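Local atomic coordinates of methyltransferase (Streptomyces regensis, PDB entry 5N5D), a protein that binds S-adenosylmethionine and, as an O-methyltransferase of tomaymycin biosynthesis, probably transfers its methyl group to a hydroxyl of a precursor of that compound. Residues Q61-L66 with A82-G87; L66-F71 with V142-P147; F137-V142 with V165-N170; D169-G174 with G218-L223. One frame throughout, in Å; residues are numbered along the deposited sequence.

Contact 1 (Q61-L66 with A82-G87)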
loop_
_atom_site.group_PDB
_atom_site.type_symbol
_atom_site.label_atom_id
_atom_site.label_comp_id
_atom_site.label_asym_id
_atom_site.label_seq_id
_atom_site.Cartn_x
_atom_site.Cartn_y
_atom_site.Cartn_z
ATOM N N GLN A 61 7.348 11.662 -2.987
ATOM C CA GLN A 61 8.512 12.528 -3.167
ATOM C C GLN A 61 8.967 13.077 -1.818
ATOM O O GLN A 61 9.268 14.266 -1.666
ATOM C CB GLN A 61 8.220 13.658 -4.153
ATOM C CG GLN A 61 7.744 13.175 -5.511
ATOM C CD GLN A 61 7.501 14.312 -6.480
ATOM O OE1 GLN A 61 6.673 15.189 -6.233
ATOM N NE2 GLN A 61 8.232 14.308 -7.589
ATOM N N ALA A 62 9.011 12.185 -0.831
ATOM C CA ALA A 62 9.403 12.555 0.517
ATOM C C ALA A 62 10.855 12.995 0.544
ATOM O O ALA A 62 11.736 12.321 -0.002
ATOM C CB ALA A 62 9.198 11.380 1.471
ATOM N N ARG A 63 11.097 14.126 1.191
ATOM C CA ARG A 63 12.434 14.648 1.424
ATOM C C ARG A 63 12.884 14.473 2.862
ATOM O O ARG A 63 14.082 14.349 3.112
ATOM C CB ARG A 63 12.479 16.136 1.053
ATOM C CG ARG A 63 13.818 16.815 1.249
ATOM C CD ARG A 63 13.788 18.244 0.692
ATOM N NE ARG A 63 15.013 18.980 0.997
ATOM C CZ ARG A 63 15.179 19.779 2.047
ATOM N NH1 ARG A 63 14.196 19.966 2.921
ATOM N NH2 ARG A 63 16.339 20.399 2.225
ATOM N N ARG A 64 11.953 14.461 3.810
ATOM C CA ARG A 64 12.267 14.224 5.210
ATOM C C ARG A 64 11.366 13.111 5.716
ATOM O O ARG A 64 10.142 13.191 5.579
ATOM C CB ARG A 64 12.069 15.479 6.058
ATOM C CG ARG A 64 12.989 16.640 5.701
ATOM C CD ARG A 64 12.966 17.698 6.798
ATOM N NE ARG A 64 13.505 18.980 6.356
ATOM C CZ ARG A 64 14.801 19.256 6.252
ATOM N NH1 ARG A 64 15.711 18.337 6.549
ATOM N NH2 ARG A 64 15.190 20.458 5.843
ATOM N N ILE A 65 11.970 12.084 6.296
ATOM C CA ILE A 65 11.244 10.925 6.795
ATOM C C ILE A 65 11.598 10.715 8.258
ATOM O O ILE A 65 12.768 10.820 8.643
ATOM C CB ILE A 65 11.571 9.659 5.976
ATOM C CG1 ILE A 65 11.231 9.882 4.498
ATOM C CG2 ILE A 65 10.825 8.455 6.539
ATOM C CD1 ILE A 65 11.643 8.736 3.591
ATOM N N LEU A 66 10.588 10.407 9.072
ATOM C CA LEU A 66 10.768 10.070 10.479
ATOM C C LEU A 66 10.426 8.602 10.681
ATOM O O LEU A 66 9.367 8.148 10.241
ATOM C CB LEU A 66 9.881 10.946 11.364
ATOM C CG LEU A 66 9.795 10.581 12.847
ATOM C CD1 LEU A 66 11.160 10.704 13.531
ATOM C CD2 LEU A 66 8.760 11.444 13.537
ATOM N N ALA A 82 14.926 5.929 -0.638
ATOM C CA ALA A 82 13.912 6.690 -1.352
ATOM C C ALA A 82 14.233 8.178 -1.399
ATOM O O ALA A 82 13.585 8.912 -2.151
ATOM C CB ALA A 82 12.549 6.492 -0.693
ATOM N N LEU A 83 15.216 8.634 -0.621
ATOM C CA LEU A 83 15.426 10.056 -0.419
ATOM C C LEU A 83 16.233 10.682 -1.554
ATOM O O LEU A 83 17.115 10.042 -2.130
ATOM C CB LEU A 83 16.171 10.308 0.882
ATOM C CG LEU A 83 15.437 9.998 2.182
ATOM C CD1 LEU A 83 16.415 10.010 3.350
ATOM C CD2 LEU A 83 14.327 11.009 2.402
ATOM N N PRO A 84 15.986 11.956 -1.843
ATOM C CA PRO A 84 16.873 12.708 -2.723
ATOM C C PRO A 84 18.162 13.056 -2.004
ATOM O O PRO A 84 18.251 12.920 -0.775
ATOM C CB PRO A 84 16.058 13.968 -3.037
ATOM C CG PRO A 84 15.277 14.178 -1.793
ATOM C CD PRO A 84 14.890 12.796 -1.330
ATOM N N PRO A 85 19.174 13.540 -2.722
ATOM C CA PRO A 85 20.463 13.813 -2.068
ATOM C C PRO A 85 20.398 14.851 -0.963
ATOM O O PRO A 85 21.303 14.878 -0.122
ATOM C CB PRO A 85 21.345 14.290 -3.225
ATOM C CG PRO A 85 20.727 13.700 -4.433
ATOM C CD PRO A 85 19.258 13.691 -4.185
ATOM N N ASP A 86 19.383 15.717 -0.939
ATOM C CA ASP A 86 19.235 16.688 0.137
ATOM C C ASP A 86 18.219 16.233 1.178
ATOM O O ASP A 86 17.800 17.034 2.019
ATOM C CB ASP A 86 18.853 18.066 -0.415
ATOM C CG ASP A 86 17.497 18.086 -1.109
ATOM O OD1 ASP A 86 16.932 17.019 -1.414
ATOM O OD2 ASP A 86 16.997 19.207 -1.359
ATOM N N GLY A 87 17.844 14.956 1.159
ATOM C CA GLY A 87 16.865 14.447 2.095
ATOM C C GLY A 87 17.479 13.990 3.408
ATOM O O GLY A 87 18.698 13.954 3.588
HETATM O O HOH W 1 11.619 10.897 -2.379
#

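Contact 2 (L66-F71 with V142-P147). With SAM (S-adenosylmethionine), chain H; SO4 (sulfate ion), chain J.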
loop_
_atom_site.group_PDB
_atom_site.type_symbol
_atom_site.label_atom_id
_atom_site.label_comp_id
_atom_site.label_asym_id
_atom_site.label_seq_id
_atom_site.Cartn_x
_atom_site.Cartn_y
_atom_site.Cartn_z
ATOM N N LEU A 66 10.588 10.407 9.072
ATOM C CA LEU A 66 10.768 10.070 10.479
ATOM C C LEU A 66 10.426 8.602 10.681
ATOM O O LEU A 66 9.367 8.148 10.241
ATOM C CB LEU A 66 9.881 10.946 11.364
ATOM C CG LEU A 66 9.795 10.581 12.847
ATOM C CD1 LEU A 66 11.160 10.704 13.531
ATOM C CD2 LEU A 66 8.760 11.444 13.537
ATOM N N GLU A 67 11.323 7.864 11.333
ATOM C CA GLU A 67 11.105 6.462 11.658
ATOM C C GLU A 67 11.215 6.268 13.158
ATOM O O GLU A 67 12.201 6.687 13.773
ATOM C CB GLU A 67 12.119 5.567 10.940
ATOM C CG GLU A 67 12.061 4.100 11.336
ATOM C CD GLU A 67 13.049 3.263 10.550
ATOM O OE1 GLU A 67 14.269 3.479 10.710
ATOM O OE2 GLU A 67 12.594 2.411 9.760
ATOM N N ILE A 68 10.212 5.623 13.741
ATOM C CA ILE A 68 10.187 5.314 15.163
ATOM C C ILE A 68 10.376 3.808 15.278
ATOM O O ILE A 68 9.453 3.036 15.001
ATOM C CB ILE A 68 8.886 5.782 15.825
ATOM C CG1 ILE A 68 8.679 7.273 15.559
ATOM C CG2 ILE A 68 8.927 5.502 17.321
ATOM C CD1 ILE A 68 7.323 7.799 15.954
ATOM N N GLY A 69 11.587 3.387 15.650
ATOM C CA GLY A 69 11.912 1.975 15.762
ATOM C C GLY A 69 12.904 1.477 14.726
ATOM O O GLY A 69 12.524 0.743 13.814
ATOM N N THR A 70 14.179 1.849 14.885
ATOM C CA THR A 70 15.214 1.485 13.916
ATOM C C THR A 70 15.461 -0.018 13.879
ATOM O O THR A 70 15.686 -0.588 12.802
ATOM C CB THR A 70 16.531 2.179 14.260
ATOM O OG1 THR A 70 16.296 3.538 14.630
ATOM C CG2 THR A 70 17.485 2.119 13.073
ATOM N N PHE A 71 15.465 -0.663 15.049
ATOM C CA PHE A 71 16.004 -2.005 15.221
ATOM C C PHE A 71 17.347 -2.104 14.504
ATOM O O PHE A 71 18.267 -1.346 14.828
ATOM C CB PHE A 71 15.007 -3.072 14.741
ATOM C CG PHE A 71 15.376 -4.482 15.144
ATOM C CD1 PHE A 71 15.765 -4.771 16.445
ATOM C CD2 PHE A 71 15.325 -5.519 14.221
ATOM C CE1 PHE A 71 16.106 -6.066 16.815
ATOM C CE2 PHE A 71 15.662 -6.812 14.583
ATOM C CZ PHE A 71 16.052 -7.087 15.879
ATOM N N VAL A 142 5.899 4.370 11.893
ATOM C CA VAL A 142 5.785 4.049 13.309
ATOM C C VAL A 142 5.865 2.535 13.436
ATOM O O VAL A 142 4.961 1.817 12.991
ATOM C CB VAL A 142 4.482 4.587 13.908
ATOM C CG1 VAL A 142 4.440 4.326 15.415
ATOM C CG2 VAL A 142 4.314 6.071 13.583
ATOM N N ASP A 143 6.935 2.051 14.051
ATOM C CA ASP A 143 7.194 0.624 14.160
ATOM C C ASP A 143 8.025 0.367 15.412
ATOM O O ASP A 143 9.108 -0.211 15.365
ATOM C CB ASP A 143 7.901 0.115 12.906
ATOM C CG ASP A 143 8.039 -1.397 12.880
ATOM O OD1 ASP A 143 7.261 -2.099 13.571
ATOM O OD2 ASP A 143 8.933 -1.890 12.157
ATOM N N ALA A 144 7.520 0.806 16.562
ATOM C CA ALA A 144 8.214 0.570 17.821
ATOM C C ALA A 144 7.285 -0.188 18.763
ATOM O O ALA A 144 6.709 -1.211 18.377
ATOM C CB ALA A 144 8.696 1.892 18.421
ATOM N N ASN A 145 7.125 0.294 19.989
ATOM C CA ASN A 145 6.241 -0.354 20.943
ATOM C C ASN A 145 4.799 0.076 20.700
ATOM O O ASN A 145 4.527 1.221 20.337
ATOM C CB ASN A 145 6.673 -0.015 22.366
ATOM C CG ASN A 145 6.698 1.470 22.625
ATOM O OD1 ASN A 145 7.244 2.246 21.839
ATOM N ND2 ASN A 145 6.096 1.877 23.738
ATOM N N LYS A 146 3.869 -0.848 20.905
ATOM C CA LYS A 146 2.488 -0.603 20.501
ATOM C C LYS A 146 1.687 0.240 21.495
ATOM O O LYS A 146 0.816 1.006 21.063
ATOM C CB LYS A 146 1.800 -1.943 20.243
ATOM C CG LYS A 146 2.351 -2.638 18.999
ATOM C CD LYS A 146 2.099 -4.126 18.991
ATOM C CE LYS A 146 2.590 -4.759 17.691
ATOM N NZ LYS A 146 4.040 -4.504 17.424
ATOM N N PRO A 147 1.916 0.146 22.814
ATOM C CA PRO A 147 1.114 0.974 23.736
ATOM C C PRO A 147 1.199 2.466 23.466
ATOM O O PRO A 147 0.239 3.186 23.756
ATOM C CB PRO A 147 1.691 0.620 25.114
ATOM C CG PRO A 147 2.165 -0.779 24.954
ATOM C CD PRO A 147 2.725 -0.844 23.548
HETATM N N SAM H . 11.512 -0.891 11.801
HETATM C CA SAM H . 12.415 -2.050 11.947
HETATM C C SAM H . 12.507 -2.835 10.598
HETATM O O SAM H . 11.432 -3.029 9.987
HETATM O OXT SAM H . 13.636 -3.216 10.224
HETATM C CB SAM H . 11.922 -2.991 13.073
HETATM C CG SAM H . 11.586 -2.225 14.347
HETATM S SD SAM H . 11.211 -3.436 15.637
HETATM C CE SAM H . 9.615 -3.964 15.140
HETATM C "C5'" SAM H . 10.733 -2.386 17.052
HETATM C "C4'" SAM H . 11.896 -1.594 17.616
HETATM O "O4'" SAM H . 11.420 -0.539 18.481
HETATM C "C3'" SAM H . 12.896 -2.421 18.436
HETATM O "O3'" SAM H . 14.199 -2.266 17.886
HETATM C "C2'" SAM H . 12.753 -1.857 19.858
HETATM O "O2'" SAM H . 13.978 -1.859 20.582
HETATM C "C1'" SAM H . 12.311 -0.429 19.567
HETATM N N9 SAM H . 11.616 0.233 20.664
HETATM C C8 SAM H . 10.705 -0.316 21.526
HETATM N N7 SAM H . 10.191 0.539 22.378
HETATM C C5 SAM H . 10.808 1.738 22.051
HETATM C C6 SAM H . 10.680 3.041 22.565
HETATM N N6 SAM H . 9.856 3.365 23.570
HETATM N N1 SAM H . 11.428 4.017 22.002
HETATM C C2 SAM H . 12.248 3.697 20.996
HETATM N N3 SAM H . 12.453 2.504 20.429
HETATM C C4 SAM H . 11.695 1.561 21.002
HETATM S S SO4 J . 5.216 -3.858 22.387
HETATM O O1 SO4 J . 4.713 -5.202 22.654
HETATM O O2 SO4 J . 6.606 -3.947 21.948
HETATM O O3 SO4 J . 4.412 -3.243 21.339
HETATM O O4 SO4 J . 5.138 -3.056 23.604
#

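Contact 3 (F137-V142 with V165-N170)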
loop_
_atom_site.group_PDB
_atom_site.type_symbol
_atom_site.label_atom_id
_atom_site.label_comp_id
_atom_site.label_asym_id
_atom_site.label_seq_id
_atom_site.Cartn_x
_atom_site.Cartn_y
_atom_site.Cartn_z
ATOM N N PHE A 137 8.176 16.685 8.588
ATOM C CA PHE A 137 8.391 15.439 7.874
ATOM C C PHE A 137 7.308 15.240 6.820
ATOM O O PHE A 137 6.154 15.639 7.001
ATOM C CB PHE A 137 8.394 14.266 8.853
ATOM C CG PHE A 137 9.556 14.283 9.798
ATOM C CD1 PHE A 137 10.806 13.866 9.369
ATOM C CD2 PHE A 137 9.409 14.720 11.103
ATOM C CE1 PHE A 137 11.889 13.882 10.216
ATOM C CE2 PHE A 137 10.493 14.739 11.966
ATOM C CZ PHE A 137 11.741 14.321 11.518
ATOM N N ASP A 138 7.705 14.633 5.702
ATOM C CA ASP A 138 6.793 14.236 4.637
ATOM C C ASP A 138 6.231 12.838 4.835
ATOM O O ASP A 138 5.207 12.502 4.233
ATOM C CB ASP A 138 7.519 14.284 3.285
ATOM C CG ASP A 138 8.088 15.649 2.986
ATOM O OD1 ASP A 138 7.335 16.639 3.072
ATOM O OD2 ASP A 138 9.293 15.746 2.681
ATOM N N MET A 139 6.887 12.020 5.649
ATOM C CA MET A 139 6.459 10.653 5.887
ATOM C C MET A 139 6.930 10.246 7.271
ATOM O O MET A 139 8.026 10.622 7.697
ATOM C CB MET A 139 7.018 9.697 4.827
ATOM C CG MET A 139 6.654 8.242 5.046
ATOM S SD MET A 139 7.089 7.260 3.596
ATOM C CE MET A 139 6.669 5.614 4.155
ATOM N N VAL A 140 6.092 9.484 7.967
ATOM C CA VAL A 140 6.415 8.939 9.279
ATOM C C VAL A 140 6.120 7.447 9.260
ATOM O O VAL A 140 5.021 7.038 8.873
ATOM C CB VAL A 140 5.609 9.615 10.402
ATOM C CG1 VAL A 140 6.046 9.090 11.750
ATOM C CG2 VAL A 140 5.760 11.120 10.332
ATOM N N PHE A 141 7.090 6.642 9.682
ATOM C CA PHE A 141 6.907 5.205 9.855
ATOM C C PHE A 141 6.991 4.890 11.342
ATOM O O PHE A 141 8.031 5.123 11.973
ATOM C CB PHE A 141 7.959 4.417 9.068
ATOM C CG PHE A 141 7.818 2.914 9.177
ATOM C CD1 PHE A 141 6.576 2.299 9.085
ATOM C CD2 PHE A 141 8.935 2.119 9.361
ATOM C CE1 PHE A 141 6.462 0.917 9.177
ATOM C CE2 PHE A 141 8.826 0.743 9.448
ATOM C CZ PHE A 141 7.582 0.144 9.356
ATOM N N VAL A 142 5.899 4.370 11.893
ATOM C CA VAL A 142 5.785 4.049 13.309
ATOM C C VAL A 142 5.865 2.535 13.436
ATOM O O VAL A 142 4.961 1.817 12.991
ATOM C CB VAL A 142 4.482 4.587 13.908
ATOM C CG1 VAL A 142 4.440 4.326 15.415
ATOM C CG2 VAL A 142 4.314 6.071 13.583
ATOM N N VAL A 165 2.393 11.346 4.785
ATOM C CA VAL A 165 1.943 9.963 4.883
ATOM C C VAL A 165 2.462 9.389 6.193
ATOM O O VAL A 165 3.646 9.533 6.519
ATOM C CB VAL A 165 2.422 9.123 3.685
ATOM C CG1 VAL A 165 1.682 7.783 3.645
ATOM C CG2 VAL A 165 2.234 9.887 2.385
ATOM N N VAL A 166 1.576 8.739 6.942
ATOM C CA VAL A 166 1.935 8.067 8.180
ATOM C C VAL A 166 1.597 6.593 8.003
ATOM O O VAL A 166 0.458 6.254 7.660
ATOM C CB VAL A 166 1.193 8.661 9.388
ATOM C CG1 VAL A 166 1.614 7.965 10.668
ATOM C CG2 VAL A 166 1.441 10.145 9.480
ATOM N N VAL A 167 2.588 5.726 8.192
ATOM C CA VAL A 167 2.387 4.280 8.159
ATOM C C VAL A 167 2.664 3.746 9.553
ATOM O O VAL A 167 3.726 4.018 10.125
ATOM C CB VAL A 167 3.292 3.595 7.118
ATOM C CG1 VAL A 167 3.186 2.071 7.235
ATOM C CG2 VAL A 167 2.920 4.046 5.706
ATOM N N VAL A 168 1.713 2.990 10.099
ATOM C CA VAL A 168 1.857 2.347 11.400
ATOM C C VAL A 168 1.832 0.844 11.168
ATOM O O VAL A 168 0.855 0.315 10.622
ATOM C CB VAL A 168 0.751 2.773 12.377
ATOM C CG1 VAL A 168 0.945 2.078 13.729
ATOM C CG2 VAL A 168 0.730 4.284 12.521
ATOM N N ASP A 169 2.906 0.163 11.559
ATOM C CA ASP A 169 3.014 -1.276 11.369
ATOM C C ASP A 169 2.396 -2.042 12.538
ATOM O O ASP A 169 2.255 -1.530 13.655
ATOM C CB ASP A 169 4.477 -1.696 11.197
ATOM C CG ASP A 169 4.633 -2.984 10.392
ATOM O OD1 ASP A 169 3.618 -3.482 9.853
ATOM O OD2 ASP A 169 5.774 -3.499 10.284
ATOM N N ASN A 170 2.009 -3.286 12.241
ATOM C CA ASN A 170 1.652 -4.302 13.238
ATOM C C ASN A 170 0.403 -3.923 14.039
ATOM O O ASN A 170 0.377 -4.006 15.269
ATOM C CB ASN A 170 2.841 -4.576 14.161
ATOM C CG ASN A 170 4.102 -4.959 13.393
ATOM O OD1 ASN A 170 5.172 -4.386 13.606
ATOM N ND2 ASN A 170 3.974 -5.924 12.482
HETATM O O HOH W 2 3.824 -0.134 15.654
#

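Contact 4 (D169-G174 with G218-L223)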
loop_
_atom_site.group_PDB
_atom_site.type_symbol
_atom_site.label_atom_id
_atom_site.label_comp_id
_atom_site.label_asym_id
_atom_site.label_seq_id
_atom_site.Cartn_x
_atom_site.Cartn_y
_atom_site.Cartn_z
ATOM N N ASP A 169 2.906 0.163 11.559
ATOM C CA ASP A 169 3.014 -1.276 11.369
ATOM C C ASP A 169 2.396 -2.042 12.538
ATOM O O ASP A 169 2.255 -1.530 13.655
ATOM C CB ASP A 169 4.477 -1.696 11.197
ATOM C CG ASP A 169 4.633 -2.984 10.392
ATOM O OD1 ASP A 169 3.618 -3.482 9.853
ATOM O OD2 ASP A 169 5.774 -3.499 10.284
ATOM N N ASN A 170 2.009 -3.286 12.241
ATOM C CA ASN A 170 1.652 -4.302 13.238
ATOM C C ASN A 170 0.403 -3.923 14.039
ATOM O O ASN A 170 0.377 -4.006 15.269
ATOM C CB ASN A 170 2.841 -4.576 14.161
ATOM C CG ASN A 170 4.102 -4.959 13.393
ATOM O OD1 ASN A 170 5.172 -4.386 13.606
ATOM N ND2 ASN A 170 3.974 -5.924 12.482
ATOM N N VAL A 171 -0.665 -3.559 13.325
ATOM C CA VAL A 171 -1.882 -3.054 13.953
ATOM C C VAL A 171 -2.950 -4.137 14.127
ATOM O O VAL A 171 -4.064 -3.821 14.549
ATOM C CB VAL A 171 -2.466 -1.863 13.170
ATOM C CG1 VAL A 171 -1.499 -0.696 13.157
ATOM C CG2 VAL A 171 -2.865 -2.275 11.749
ATOM N N VAL A 172 -2.651 -5.399 13.828
ATOM C CA VAL A 172 -3.674 -6.442 13.826
ATOM C C VAL A 172 -3.659 -7.255 15.115
ATOM O O VAL A 172 -4.717 -7.634 15.622
ATOM C CB VAL A 172 -3.505 -7.342 12.580
ATOM C CG1 VAL A 172 -4.273 -8.655 12.725
ATOM C CG2 VAL A 172 -3.989 -6.597 11.344
ATOM N N LEU A 173 -2.476 -7.528 15.663
ATOM C CA LEU A 173 -2.351 -8.192 16.961
ATOM C C LEU A 173 -3.147 -9.497 17.003
ATOM O O LEU A 173 -3.850 -9.795 17.975
ATOM C CB LEU A 173 -2.778 -7.254 18.091
ATOM C CG LEU A 173 -1.860 -6.046 18.292
ATOM C CD1 LEU A 173 -2.671 -4.784 18.401
ATOM C CD2 LEU A 173 -1.018 -6.238 19.538
ATOM N N GLY A 174 -3.027 -10.294 15.942
ATOM C CA GLY A 174 -3.697 -11.572 15.879
ATOM C C GLY A 174 -5.204 -11.498 15.862
ATOM O O GLY A 174 -5.865 -12.519 16.065
ATOM N N GLY A 218 -0.861 -6.638 9.844
ATOM C CA GLY A 218 -1.415 -5.582 9.009
ATOM C C GLY A 218 -0.803 -4.240 9.340
ATOM O O GLY A 218 -0.062 -4.088 10.316
ATOM N N PHE A 219 -1.138 -3.253 8.507
ATOM C CA PHE A 219 -0.632 -1.903 8.679
ATOM C C PHE A 219 -1.747 -0.900 8.441
ATOM O O PHE A 219 -2.765 -1.205 7.813
ATOM C CB PHE A 219 0.533 -1.621 7.726
ATOM C CG PHE A 219 0.139 -1.599 6.266
ATOM C CD1 PHE A 219 0.077 -2.767 5.526
ATOM C CD2 PHE A 219 -0.135 -0.401 5.629
ATOM C CE1 PHE A 219 -0.264 -2.744 4.175
ATOM C CE2 PHE A 219 -0.482 -0.366 4.286
ATOM C CZ PHE A 219 -0.542 -1.538 3.555
ATOM N N THR A 220 -1.535 0.306 8.961
ATOM C CA THR A 220 -2.404 1.446 8.716
ATOM C C THR A 220 -1.649 2.472 7.891
ATOM O O THR A 220 -0.488 2.776 8.178
ATOM C CB THR A 220 -2.868 2.083 10.025
ATOM O OG1 THR A 220 -3.543 1.103 10.806
ATOM C CG2 THR A 220 -3.806 3.265 9.762
ATOM N N LEU A 221 -2.314 2.997 6.874
ATOM C CA LEU A 221 -1.772 4.066 6.049
ATOM C C LEU A 221 -2.690 5.267 6.187
ATOM O O LEU A 221 -3.886 5.174 5.892
ATOM C CB LEU A 221 -1.646 3.638 4.587
ATOM C CG LEU A 221 -0.890 4.627 3.697
ATOM C CD1 LEU A 221 -0.257 3.898 2.528
ATOM C CD2 LEU A 221 -1.804 5.740 3.189
ATOM N N ALA A 222 -2.130 6.379 6.643
ATOM C CA ALA A 222 -2.873 7.605 6.865
ATOM C C ALA A 222 -2.276 8.735 6.041
ATOM O O ALA A 222 -1.057 8.824 5.866
ATOM C CB ALA A 222 -2.866 7.981 8.348
ATOM N N LEU A 223 -3.155 9.576 5.511
ATOM C CA LEU A 223 -2.781 10.773 4.777
ATOM C C LEU A 223 -3.252 11.982 5.570
ATOM O O LEU A 223 -4.442 12.094 5.889
ATOM C CB LEU A 223 -3.411 10.777 3.387
ATOM C CG LEU A 223 -3.177 12.027 2.538
ATOM C CD1 LEU A 223 -1.719 12.152 2.151
ATOM C CD2 LEU A 223 -4.063 11.977 1.301
HETATM O O HOH W 3 2.555 -5.825 9.651
#

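Contact 1 (Q61-L66 with A82-G87)
Arg-63 and Gly-87 bring the two backbones closest, their CA atoms 4.5 Å apart, where the chain enters strand 64-68 and, after helix 74-80, turns toward strand 88-93. A type I beta turn from Pro-84 to Gly-87, closed by Gly-87 N on Pro-84 O, shapes the second segment. Nearer the helix ends a water donates to both Ala-62 O and Ala-82 O, at 2.8 Å from each oxygen, and so bridges two carbonyls that cannot bond each other. The Arg-63 chain, stretched out from CG to NE, carries NE to the carboxylate of Asp-86. NE of Arg-63 donates to OD2 of Asp-86 at 3.1 Å in a salt bridge; the acceptor lies near the guanidinium plane, but the proton arrives from above the carboxylate plane, the two planes being 71° apart. Leu-83 sends CD2 against CD1 of Ile-65 (3.7 Å), and Leu-89 of strand 88-93 touches both, continuing this apolar layer. Pro-84 CD lies 3.5 Å from Ala-62 O. The contact thus grades from hydrocarbon packing around the buried Ile-65 to an ion pair at the exposed Asp-86, made through one N-H, whose steep approach to the carboxylate suggests a largely electrostatic attraction.

Contact 2 (L66-F71 with V142-P147)
Val-142, the last residue of its strand, pairs in parallel with Ile-68, and its CG2 lies 4.2 Å from CD1 of Ile-68 on the same face of the sheet. Asp-143 follows and gives the backbone bond that joins the two strand ends, N to Ile-68 O at 2.9 Å. Gly-69 CA makes a nearly straight CA-H...O contact with Asp-143 O (3.6 Å), a close backbone approach made where Gly-69 has no side chain. A chi1 of -173° puts the Asp-143 CG beside its own carbonyl carbon, and the carboxylate reaches the cofactor: OD2 of Asp-143 accepts from the amino N of S-adenosylmethionine at 2.8 Å, and OD1 lies 3.4 Å from the methyl carbon CE. The same amino group donates to Gly-69 O, so one oxygen from each strand end grips it. Ala-144 turns CB onto CG2 of Ile-68 (3.8 Å) and passes beside the ribose at O4'. Asn-145 brings OD1 to 3.3 Å from adenine N6, while Tyr-152 and Asp-148 hold its amide by hydrogen bonds. A sulfate, probably from the crystallisation liquor, lies beside the Lys-146 backbone N at a doubtfully short spacing. Loops leaving the C-terminal ends of adjacent parallel strands to cradle the cofactor are the hallmark of the Rossmann-like methyltransferase fold, with Gly-69 on the loop after its first strand.

Contact 3 (F137-V142 with V165-N170)
Met-139 to Val-142 run beside Val-165 to Val-168 as parallel strands of a beta-alpha-beta unit, crossed over by helix 149-158 in the Rossmann-like sheet. The axes come within 4.7 Å and diverge by 8°. A ladder of five backbone bonds ties them: Val-165 N to Asp-138 O, Val-140 N to Val-165 O, Val-167 N to Val-140 O, Val-142 N to Val-167 O, and Asp-169 N to Val-142 O. The first of these, at 3.1 Å from Val-165 N to Asp-138 O, is the longest. Phe-141 leaves the sheet on the face shared with Met-139, Val-165 and Val-167. From CB, its CG is anti to the backbone N (chi1 -179°), which swings the ring toward the second strand. CD1 of Phe-141 rests 3.9 Å from CG1 of Val-167 and also nears that residue's carbonyl O; CE1 reaches CB of Asp-169 at 3.9 Å; CZ comes within 4.2 Å of Asp-169 OD2. The side chains of Phe-141 and Asp-169 lie side by side, pointing the same way, with ring and carboxylate planes 37° apart. The ring also touches S-adenosylmethionine, and Leu-53 of helix 47-60 packs on it. The other face is valine against valine, covered by helix 149-158: Ala-156 touches Val-140 and Val-166, and Tyr-152 touches Val-142. There Val-142 and Val-168 point the same way, CB of Val-142 lying 4.0 Å from CG2 of Val-168.

Contact 4 (D169-G174 with G218-L223)
The loop that leaves strand 165-169 at the C-terminal edge of the parallel strands of the Rossmann-like sheet, where the cofactor binds, bends across the start of strand 217-224, the antiparallel strand next to it. Gly-218 O gathers the polar contacts. Val-171 N donates to it at 3.1 Å with a nearly straight N-H (164°), though from above the carbonyl plane, while Asn-170 N adds a weak, bent bond to the same oxygen. A water donates to Asp-169 OD1 at 2.6 Å and more weakly to Gly-218 O, so it links the two segments as well. Asp-169 OD1 is also hydrogen-bonded to a butanediol molecule, probably from the crystallisation liquor. Val-171 crosses Thr-220 at about a right angle, both its methyls, CG1 and CG2, lying 3.6 Å from Thr-220 OG1; that hydroxyl is hydrogen-bonded to Ser-207. Next along the loop, Val-172 lays CG2 over Gly-218, 3.5 Å from its N, a closeness permitted by the bare CA of glycine. Asn-170 ND2 is hydrogen-bonded to OD2 of Asp-217, the first residue of strand 217-224. Val-190 of helix 185-198 packs on Val-171, Phe-193 and His-194 on Thr-220, and Phe-17 of the second subunit on both valines.

In the fold
Contacts 2 and 3 form the buried centre and contacts 1 and 4 its partly buried margins, their centres about 23 Å apart, on opposite sides of the chain's centre. All reach one sheet. Strand 64-68 serves contacts 1 and 2, which share Leu-66; strand 139-142 joins contacts 2 and 3 through Val-142, and Asp-169 and Asn-170 belong to both 3 and 4. Backbone bonds from Leu-66 O to Phe-141 N and from Val-168 O to Thr-220 N knit the strands across. Chemistry follows position: an ion pair at the outer turn in contact 1, cofactor-binding polar groups in contact 2, a regular ladder with hydrocarbon in contact 3, and a shared carbonyl near the subunit interface in contact 4.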